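Local structure of tapirin (Caldicellulosiruptor hydrothermalis, 6N2C) at residues I195-T201 and L215-R221; S238-G242 and I259-G263. The protein probably binds cellulose through its beta-helical C-terminal domain, which also carries a zinc ion, and so is likely to help the cell adhere to plant biomass. All coordinates share one frame; numbering follows the deposited sequence.

Interaction 1: I195-T201 and L215-R221; sequences IFNNNIT and LRSDNNR
Asn199 of 195-201 reaches into the bend made by 218-221, and its side chain can be followed atom by atom. With CG anti to its own carbonyl carbon (chi1 -52°), the side chain lies across the turn. Asn199 CB packs 3.6 Å from the carbonyl O of Asn220. Asn199 CG lies slightly nearer to that oxygen, in van der Waals contact. At the tip, Asn199 OD1 accepts a hydrogen bond from the backbone N of Asn220 at 2.9 Å, the donor standing clearly above the carbonyl plane, and also a weak bond from the backbone N of Asn219. Asn199 ND2 gives the complementary bond, to OD1 of Asn219 at 3.0 Å. It is almost straight at 177° and lies in the amide plane of Asn199, although the two amide planes are turned 78° apart. The Asn199 backbone joins in through a weak N-H bond to OD1 of Asp218.

Next to it, Asn198 ND2 donates to the carbonyl O of Ser217 at 3.0 Å, meeting a lone pair in the carbonyl plane. Waters also bridge the segments: one links Phe196 O to Arg216 NE, and another lies between Ile200 N and Asp218 OD1. The apolar side-chain pair lies at the other end, where CD2 of Leu215 is 3.5 Å from CD2 of Phe196, whose ring also meets that of Phe543. Asp218 OD2 is occupied by the NH2 of Arg221 in a salt bridge, and by Thr226 and Asn245.

The segments join successive coils of the beta-helix at a corner. Thr201, at the far end, is about 6 Å by side chain from the zinc ligand Glu551. With both ends of the buried Asn199 amide engaged, its rotation is fixed and the loop 218-221 is held by directional bonds more than by apolar burial.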
ATOM      1  N   ILE A 195      -2.894 -14.140  -9.134  1.00 14.11           N
ATOM      2  CA  ILE A 195      -2.183 -13.811 -10.357  1.00 16.73           C
ATOM      3  C   ILE A 195      -3.075 -13.300 -11.406  1.00 17.91           C
ATOM      4  O   ILE A 195      -3.793 -14.084 -12.029  1.00 18.12           O
ATOM      5  CB  ILE A 195      -1.283 -14.963 -10.856  1.00 19.91           C
ATOM      6  CG1 ILE A 195      -0.487 -15.551  -9.683  1.00 22.82           C
ATOM      7  CG2 ILE A 195      -0.373 -14.447 -11.978  1.00 23.12           C
ATOM      8  CD1 ILE A 195       0.060 -16.903  -9.928  1.00 29.53           C
ATOM      9  N   PHE A 196      -3.044 -11.981 -11.629  1.00 17.43           N
ATOM     10  CA  PHE A 196      -3.906 -11.349 -12.585  1.00 17.78           C
ATOM     11  C   PHE A 196      -3.256 -11.498 -14.003  1.00 19.51           C
ATOM     12  O   PHE A 196      -2.385 -12.298 -14.201  1.00 22.88           O
ATOM     13  CB  PHE A 196      -4.197  -9.916 -12.217  1.00 19.56           C
ATOM     14  CG  PHE A 196      -5.132  -9.766 -11.017  1.00 17.89           C
ATOM     15  CD1 PHE A 196      -6.478 -10.150 -11.112  1.00 18.78           C
ATOM     16  CD2 PHE A 196      -4.718  -9.205  -9.849  1.00 18.97           C
ATOM     17  CE1 PHE A 196      -7.356  -9.984 -10.070  1.00 16.03           C
ATOM     18  CE2 PHE A 196      -5.634  -9.071  -8.778  1.00 17.82           C
ATOM     19  CZ  PHE A 196      -6.931  -9.484  -8.893  1.00 17.66           C
ATOM     20  N   ASN A 197      -3.856 -10.892 -14.968  1.00 22.08           N
ATOM     21  CA  ASN A 197      -3.393 -10.958 -16.355  1.00 23.72           C
ATOM     22  C   ASN A 197      -3.643  -9.606 -16.904  1.00 22.77           C
ATOM     23  O   ASN A 197      -4.208  -8.730 -16.210  1.00 21.14           O
ATOM     24  CB  ASN A 197      -4.124 -12.037 -17.103  1.00 25.28           C
ATOM     25  CG  ASN A 197      -3.228 -12.741 -18.110  1.00 30.22           C
ATOM     26  OD1 ASN A 197      -2.473 -12.058 -18.806  1.00 27.15           O
ATOM     27  ND2 ASN A 197      -3.283 -14.110 -18.174  1.00 29.13           N
ATOM     28  N   ASN A 198      -3.265  -9.398 -18.154  1.00 25.79           N
ATOM     29  CA  ASN A 198      -3.324  -8.052 -18.689  1.00 23.29           C
ATOM     30  C   ASN A 198      -4.766  -7.559 -18.849  1.00 21.00           C
ATOM     31  O   ASN A 198      -5.669  -8.327 -19.196  1.00 20.22           O
ATOM     32  CB  ASN A 198      -2.657  -7.955 -20.087  1.00 25.12           C
ATOM     33  CG  ASN A 198      -1.250  -8.501 -20.113  1.00 24.89           C
ATOM     34  OD1 ASN A 198      -1.045  -9.644 -20.437  1.00 23.30           O
ATOM     35  ND2 ASN A 198      -0.247  -7.648 -19.735  1.00 23.96           N
ATOM     36  N   ASN A 199      -4.945  -6.258 -18.652  1.00 20.33           N
ATOM     37  CA  ASN A 199      -6.229  -5.571 -18.835  1.00 22.95           C
ATOM     38  C   ASN A 199      -7.407  -6.181 -18.038  1.00 24.07           C
ATOM     39  O   ASN A 199      -8.470  -6.459 -18.604  1.00 23.08           O
ATOM     40  CB  ASN A 199      -6.525  -5.498 -20.310  1.00 24.27           C
ATOM     41  CG  ASN A 199      -5.345  -4.904 -21.039  1.00 27.85           C
ATOM     42  OD1 ASN A 199      -4.893  -3.809 -20.665  1.00 27.56           O
ATOM     43  ND2 ASN A 199      -4.835  -5.590 -22.020  1.00 27.41           N
ATOM     44  N   ILE A 200      -7.156  -6.478 -16.756  1.00 21.54           N
ATOM     45  CA  ILE A 200      -8.231  -6.913 -15.852  1.00 22.99           C
ATOM     46  C   ILE A 200      -8.654  -5.693 -15.090  1.00 24.29           C
ATOM     47  O   ILE A 200      -7.800  -4.947 -14.618  1.00 26.72           O
ATOM     48  CB  ILE A 200      -7.823  -8.155 -14.994  1.00 24.33           C
ATOM     49  CG1 ILE A 200      -7.538  -9.330 -16.012  1.00 29.99           C
ATOM     50  CG2 ILE A 200      -8.933  -8.513 -13.970  1.00 21.78           C
ATOM     51  CD1 ILE A 200      -7.273 -10.719 -15.489  1.00 30.34           C
ATOM     52  N   THR A 201      -9.971  -5.481 -14.954  1.00 17.80           N
ATOM     53  CA  THR A 201     -10.535  -4.443 -14.106  1.00 17.29           C
ATOM     54  C   THR A 201     -11.318  -5.133 -13.005  1.00 19.23           C
ATOM     55  O   THR A 201     -12.168  -5.957 -13.310  1.00 19.15           O
ATOM     56  CB  THR A 201     -11.452  -3.537 -14.898  1.00 23.51           C
ATOM     57  OG1 THR A 201     -10.711  -2.896 -15.974  1.00 25.80           O
ATOM     58  CG2 THR A 201     -12.020  -2.475 -14.073  1.00 26.23           C
ATOM     59  N   LEU A 215      -0.162  -7.896 -10.533  1.00 17.13           N
ATOM     60  CA  LEU A 215      -0.755  -7.306 -11.672  1.00 18.00           C
ATOM     61  C   LEU A 215       0.202  -7.382 -12.894  1.00 20.58           C
ATOM     62  O   LEU A 215       1.446  -7.465 -12.749  1.00 20.82           O
ATOM     63  CB  LEU A 215      -1.062  -5.843 -11.462  1.00 18.65           C
ATOM     64  CG  LEU A 215      -2.122  -5.560 -10.406  1.00 23.93           C
ATOM     65  CD1 LEU A 215      -2.231  -4.048 -10.311  1.00 22.29           C
ATOM     66  CD2 LEU A 215      -3.472  -6.064 -10.879  1.00 26.99           C
ATOM     67  N   ARG A 216      -0.414  -7.395 -14.054  1.00 19.04           N
ATOM     68  CA  ARG A 216       0.307  -7.296 -15.363  1.00 21.85           C
ATOM     69  C   ARG A 216       0.038  -5.944 -15.917  1.00 23.09           C
ATOM     70  O   ARG A 216      -0.872  -5.264 -15.496  1.00 23.88           O
ATOM     71  CB  ARG A 216      -0.098  -8.419 -16.351  1.00 22.39           C
ATOM     72  CG  ARG A 216       0.037  -9.806 -15.748  1.00 24.08           C
ATOM     73  CD  ARG A 216       1.464 -10.114 -15.264  1.00 27.78           C
ATOM     74  NE  ARG A 216       1.652 -11.536 -14.923  1.00 30.83           N
ATOM     75  CZ  ARG A 216       2.744 -12.015 -14.360  1.00 31.69           C
ATOM     76  NH1 ARG A 216       3.785 -11.192 -14.079  1.00 36.03           N
ATOM     77  NH2 ARG A 216       2.797 -13.312 -14.059  1.00 35.29           N
ATOM     78  N   SER A 217       0.818  -5.542 -16.899  1.00 22.85           N
ATOM     79  CA  SER A 217       0.659  -4.249 -17.492  1.00 23.61           C
ATOM     80  C   SER A 217      -0.699  -4.076 -18.207  1.00 23.57           C
ATOM     81  O   SER A 217      -1.273  -5.043 -18.792  1.00 27.06           O
ATOM     82  CB  SER A 217       1.791  -3.969 -18.511  1.00 27.90           C
ATOM     83  OG  SER A 217       1.507  -4.720 -19.693  1.00 29.90           O
ATOM     84  N   ASP A 218      -1.236  -2.882 -18.095  1.00 23.66           N
ATOM     85  CA  ASP A 218      -2.441  -2.478 -18.766  1.00 24.25           C
ATOM     86  C   ASP A 218      -2.074  -1.691 -20.029  1.00 31.80           C
ATOM     87  O   ASP A 218      -1.576  -0.597 -20.005  1.00 32.27           O
ATOM     88  CB  ASP A 218      -3.315  -1.669 -17.876  1.00 23.15           C
ATOM     89  CG  ASP A 218      -4.012  -2.516 -16.769  1.00 27.45           C
ATOM     90  OD1 ASP A 218      -4.127  -3.784 -16.897  1.00 23.33           O
ATOM     91  OD2 ASP A 218      -4.370  -1.872 -15.764  1.00 24.73           O
ATOM     92  N   ASN A 219      -2.310  -2.315 -21.155  1.00 40.81           N
ATOM     93  CA  ASN A 219      -1.942  -1.765 -22.458  1.00 48.25           C
ATOM     94  C   ASN A 219      -3.176  -1.481 -23.279  1.00 48.43           C
ATOM     95  O   ASN A 219      -3.071  -0.858 -24.307  1.00 58.88           O
ATOM     96  CB  ASN A 219      -0.983  -2.757 -23.224  1.00 53.98           C
ATOM     97  CG  ASN A 219      -1.422  -4.234 -23.128  1.00 58.82           C
ATOM     98  OD1 ASN A 219      -2.523  -4.580 -23.580  1.00 44.76           O
ATOM     99  ND2 ASN A 219      -0.572  -5.099 -22.501  1.00 50.27           N
ATOM    100  N   ASN A 220      -4.334  -1.931 -22.814  1.00 48.37           N
ATOM    101  CA  ASN A 220      -5.614  -1.804 -23.494  1.00 51.22           C
ATOM    102  C   ASN A 220      -6.767  -2.023 -22.466  1.00 49.29           C
ATOM    103  O   ASN A 220      -7.602  -2.905 -22.640  1.00 46.56           O
ATOM    104  CB  ASN A 220      -5.698  -2.833 -24.639  1.00 53.44           C
ATOM    105  CG  ASN A 220      -6.972  -2.683 -25.483  1.00 54.94           C
ATOM    106  OD1 ASN A 220      -7.539  -1.606 -25.567  1.00 58.97           O
ATOM    107  ND2 ASN A 220      -7.417  -3.776 -26.098  1.00 58.54           N
ATOM    108  N   ARG A 221      -6.757  -1.241 -21.378  1.00 42.11           N
ATOM    109  CA  ARG A 221      -7.711  -1.416 -20.274  1.00 41.74           C
ATOM    110  C   ARG A 221      -8.741  -0.267 -20.436  1.00 49.63           C
ATOM    111  O   ARG A 221      -8.359   0.935 -20.359  1.00 50.92           O
ATOM    112  CB  ARG A 221      -7.026  -1.383 -18.905  1.00 30.80           C
ATOM    113  CG  ARG A 221      -7.916  -1.819 -17.763  1.00 37.03           C
ATOM    114  CD  ARG A 221      -7.577  -1.157 -16.435  1.00 38.10           C
ATOM    115  NE  ARG A 221      -7.632   0.319 -16.419  1.00 38.62           N
ATOM    116  CZ  ARG A 221      -6.595   1.173 -16.345  1.00 41.83           C
ATOM    117  NH1 ARG A 221      -6.817   2.478 -16.347  1.00 41.49           N
ATOM    118  NH2 ARG A 221      -5.344   0.761 -16.270  1.00 41.85           N
TER
HETATM  119  O   HOH W   1      -0.359 -13.406 -15.729  1.00 31.24           O
HETATM  120  O   HOH W   2      -3.247  -7.304 -14.214  0.99 21.22           O
HETATM  121  O   HOH W   3      -5.033  -5.480 -15.146  1.00 26.04           O

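Interaction 2: S238-G242 and I259-G263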
ATOM      1  N   SER A 238       3.732  -9.786  -1.154  0.54 15.59           N
ATOM      2  CA  SER A 238       3.783  -8.400  -1.645  0.54 15.65           C
ATOM      3  C   SER A 238       2.636  -8.103  -2.546  0.54 14.38           C
ATOM      4  O   SER A 238       1.852  -9.005  -2.907  0.54 15.48           O
ATOM      5  CB  SER A 238       5.084  -8.089  -2.402  0.54 17.23           C
ATOM      6  OG  SER A 238       6.189  -8.376  -1.615  0.54 18.48           O
ATOM      7  N   PHE A 239       2.533  -6.839  -2.934  1.00 14.32           N
ATOM      8  CA  PHE A 239       1.645  -6.403  -4.002  1.00 14.74           C
ATOM      9  C   PHE A 239       2.543  -5.885  -5.129  1.00 14.96           C
ATOM     10  O   PHE A 239       3.416  -5.032  -4.876  1.00 14.80           O
ATOM     11  CB  PHE A 239       0.696  -5.336  -3.513  1.00 15.01           C
ATOM     12  CG  PHE A 239      -0.355  -4.980  -4.519  1.00 16.26           C
ATOM     13  CD1 PHE A 239      -0.084  -4.108  -5.591  1.00 16.68           C
ATOM     14  CD2 PHE A 239      -1.627  -5.544  -4.455  1.00 17.85           C
ATOM     15  CE1 PHE A 239      -1.073  -3.839  -6.565  1.00 19.17           C
ATOM     16  CE2 PHE A 239      -2.591  -5.238  -5.398  1.00 14.79           C
ATOM     17  CZ  PHE A 239      -2.319  -4.403  -6.440  1.00 18.25           C
ATOM     18  N   ILE A 240       2.395  -6.451  -6.320  1.00 14.81           N
ATOM     19  CA  ILE A 240       3.319  -6.171  -7.426  1.00 16.45           C
ATOM     20  C   ILE A 240       2.538  -5.513  -8.534  1.00 18.16           C
ATOM     21  O   ILE A 240       1.587  -6.127  -9.090  1.00 19.47           O
ATOM     22  CB  ILE A 240       3.971  -7.495  -7.918  1.00 17.51           C
ATOM     23  CG1 ILE A 240       4.789  -8.066  -6.733  1.00 22.11           C
ATOM     24  CG2 ILE A 240       4.785  -7.221  -9.167  1.00 19.30           C
ATOM     25  CD1 ILE A 240       5.327  -9.458  -6.905  1.00 23.39           C
ATOM     26  N   PHE A 241       2.934  -4.278  -8.916  1.00 16.15           N
ATOM     27  CA  PHE A 241       2.324  -3.598 -10.056  1.00 16.89           C
ATOM     28  C   PHE A 241       3.024  -4.032 -11.358  1.00 18.95           C
ATOM     29  O   PHE A 241       4.210  -4.415 -11.324  1.00 19.47           O
ATOM     30  CB  PHE A 241       2.460  -2.071  -9.978  1.00 17.43           C
ATOM     31  CG  PHE A 241       1.561  -1.390  -8.963  1.00 16.61           C
ATOM     32  CD1 PHE A 241       1.854  -1.404  -7.628  1.00 18.76           C
ATOM     33  CD2 PHE A 241       0.456  -0.768  -9.353  1.00 16.35           C
ATOM     34  CE1 PHE A 241       1.018  -0.849  -6.687  1.00 17.90           C
ATOM     35  CE2 PHE A 241      -0.352  -0.151  -8.437  1.00 17.83           C
ATOM     36  CZ  PHE A 241      -0.126  -0.226  -7.096  1.00 17.03           C
ATOM     37  N   GLY A 242       2.333  -3.949 -12.485  1.00 16.88           N
ATOM     38  CA  GLY A 242       2.892  -4.333 -13.790  1.00 17.78           C
ATOM     39  C   GLY A 242       3.131  -3.248 -14.802  1.00 19.54           C
ATOM     40  O   GLY A 242       3.961  -3.405 -15.738  1.00 21.98           O
ATOM     41  N   ILE A 259       5.566  -3.412  -1.490  1.00 14.68           N
ATOM     42  CA  ILE A 259       4.746  -3.022  -2.634  1.00 15.25           C
ATOM     43  C   ILE A 259       5.729  -2.589  -3.723  1.00 15.88           C
ATOM     44  O   ILE A 259       6.467  -1.610  -3.531  1.00 17.91           O
ATOM     45  CB  ILE A 259       3.794  -1.894  -2.311  1.00 15.50           C
ATOM     46  CG1 ILE A 259       2.924  -2.246  -1.020  1.00 17.35           C
ATOM     47  CG2 ILE A 259       2.961  -1.526  -3.521  1.00 14.68           C
ATOM     48  CD1 ILE A 259       1.945  -1.142  -0.625  1.00 17.23           C
ATOM     49  N   THR A 260       5.710  -3.299  -4.841  1.00 16.42           N
ATOM     50  CA  THR A 260       6.768  -3.132  -5.869  1.00 17.90           C
ATOM     51  C   THR A 260       6.130  -2.652  -7.143  1.00 17.48           C
ATOM     52  O   THR A 260       5.306  -3.354  -7.697  1.00 18.08           O
ATOM     53  CB  THR A 260       7.588  -4.386  -6.069  1.00 19.57           C
ATOM     54  OG1 THR A 260       8.027  -4.943  -4.830  1.00 19.49           O
ATOM     55  CG2 THR A 260       8.767  -4.116  -6.992  1.00 22.44           C
ATOM     56  N   PHE A 261       6.498  -1.442  -7.565  1.00 15.61           N
ATOM     57  CA  PHE A 261       6.039  -0.822  -8.781  1.00 18.42           C
ATOM     58  C   PHE A 261       6.973  -1.280  -9.896  1.00 17.90           C
ATOM     59  O   PHE A 261       8.191  -1.321  -9.699  1.00 20.38           O
ATOM     60  CB  PHE A 261       6.049   0.682  -8.651  1.00 16.92           C
ATOM     61  CG  PHE A 261       4.982   1.247  -7.769  1.00 16.66           C
ATOM     62  CD1 PHE A 261       5.098   1.242  -6.378  1.00 17.12           C
ATOM     63  CD2 PHE A 261       3.804   1.744  -8.311  1.00 17.53           C
ATOM     64  CE1 PHE A 261       4.046   1.744  -5.582  1.00 17.86           C
ATOM     65  CE2 PHE A 261       2.761   2.265  -7.528  1.00 18.32           C
ATOM     66  CZ  PHE A 261       2.900   2.261  -6.147  1.00 18.71           C
ATOM     67  N   ASN A 262       6.407  -1.641 -11.020  1.00 18.34           N
ATOM     68  CA  ASN A 262       7.126  -1.958 -12.274  1.00 20.02           C
ATOM     69  C   ASN A 262       6.371  -1.353 -13.410  1.00 18.01           C
ATOM     70  O   ASN A 262       5.167  -1.275 -13.380  1.00 17.94           O
ATOM     71  CB  ASN A 262       7.158  -3.455 -12.557  1.00 18.12           C
ATOM     72  CG  ASN A 262       7.850  -4.219 -11.486  1.00 23.81           C
ATOM     73  OD1 ASN A 262       9.080  -4.169 -11.390  1.00 23.42           O
ATOM     74  ND2 ASN A 262       7.054  -4.829 -10.545  1.00 19.98           N
ATOM     75  N   GLY A 263       7.106  -0.980 -14.487  1.00 18.70           N
ATOM     76  CA  GLY A 263       6.496  -0.738 -15.773  1.00 17.79           C
ATOM     77  C   GLY A 263       6.079   0.711 -16.000  1.00 18.13           C
ATOM     78  O   GLY A 263       5.658   1.117 -17.097  1.00 20.33           O
TER
HETATM   79  O   HOH W   4       7.457  -5.869  -2.643  0.38 20.18           O
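Phe241 and Phe261 form an offset aromatic stack between successive coils of a parallel beta-helix, where equivalent positions lie above one another. Their side chains run side by side and point the same way: the ring planes differ by only 7° and the ring centroids of Phe241 and Phe261 are 4.2 Å apart. The offset shows in the displacement, since CE2 of Phe261, not its centroid, sits over the centre of the Phe241 ring, while CE1 of Phe239 covers the opposite face near the rim. Similar first torsions place both rings, each with CG anti to the carbonyl carbon (chi1 -74° in Phe241, -72° in Phe261). Ile259 CG2 lies at the ring edge, 3.8 Å from CE1 of Phe241, with Thr260 O also near the ring plane. Leu268 of strand 267-270 touches both stacked rings. Replacing Phe241 by an alanine would probably open a gap between the rings of Phe239 and Phe261 and take from Ile259 CG2 its contact with the Phe241 ring.

The backbone supplies the register. Strands 239-240 and 259-260 pair Phe239 with Ile259 and Ile240 with Thr260, and Thr260 serves both ways: its N donates to Phe239 O at 2.9 Å and its O accepts from Phe241 N at 2.8 Å. Beyond the strands a side chain takes over the pairing. Asn262 ND2 donates to Phe241 O at 3.0 Å, with that oxygen exactly in the amide plane, and passes 3.6 Å from CG2 of Ile240.

Overall arrangement
Both contacts join neighbouring coils of the same beta-helix, and they meet mainly at Leu215: its N probably bonds to Ile240 O and its CD1 packs on Phe239 CZ, with Ser217 CB packing on Gly242 O. Strand 213-214, which leads into 215-221, runs beside 239-240 of interaction 2. Each contact is partly buried, but the chemistry differs. Interaction 2 keeps regular strand pairing and directs aromatic rings inward, away from the annotated sites. Interaction 1 lies where two successive coils leave that face, for strands 200-203 and 227-229, on the zinc-bearing side, and replaces strand pairing by asparagine amides, waters and a salt bridge around an irregular, more exposed loop.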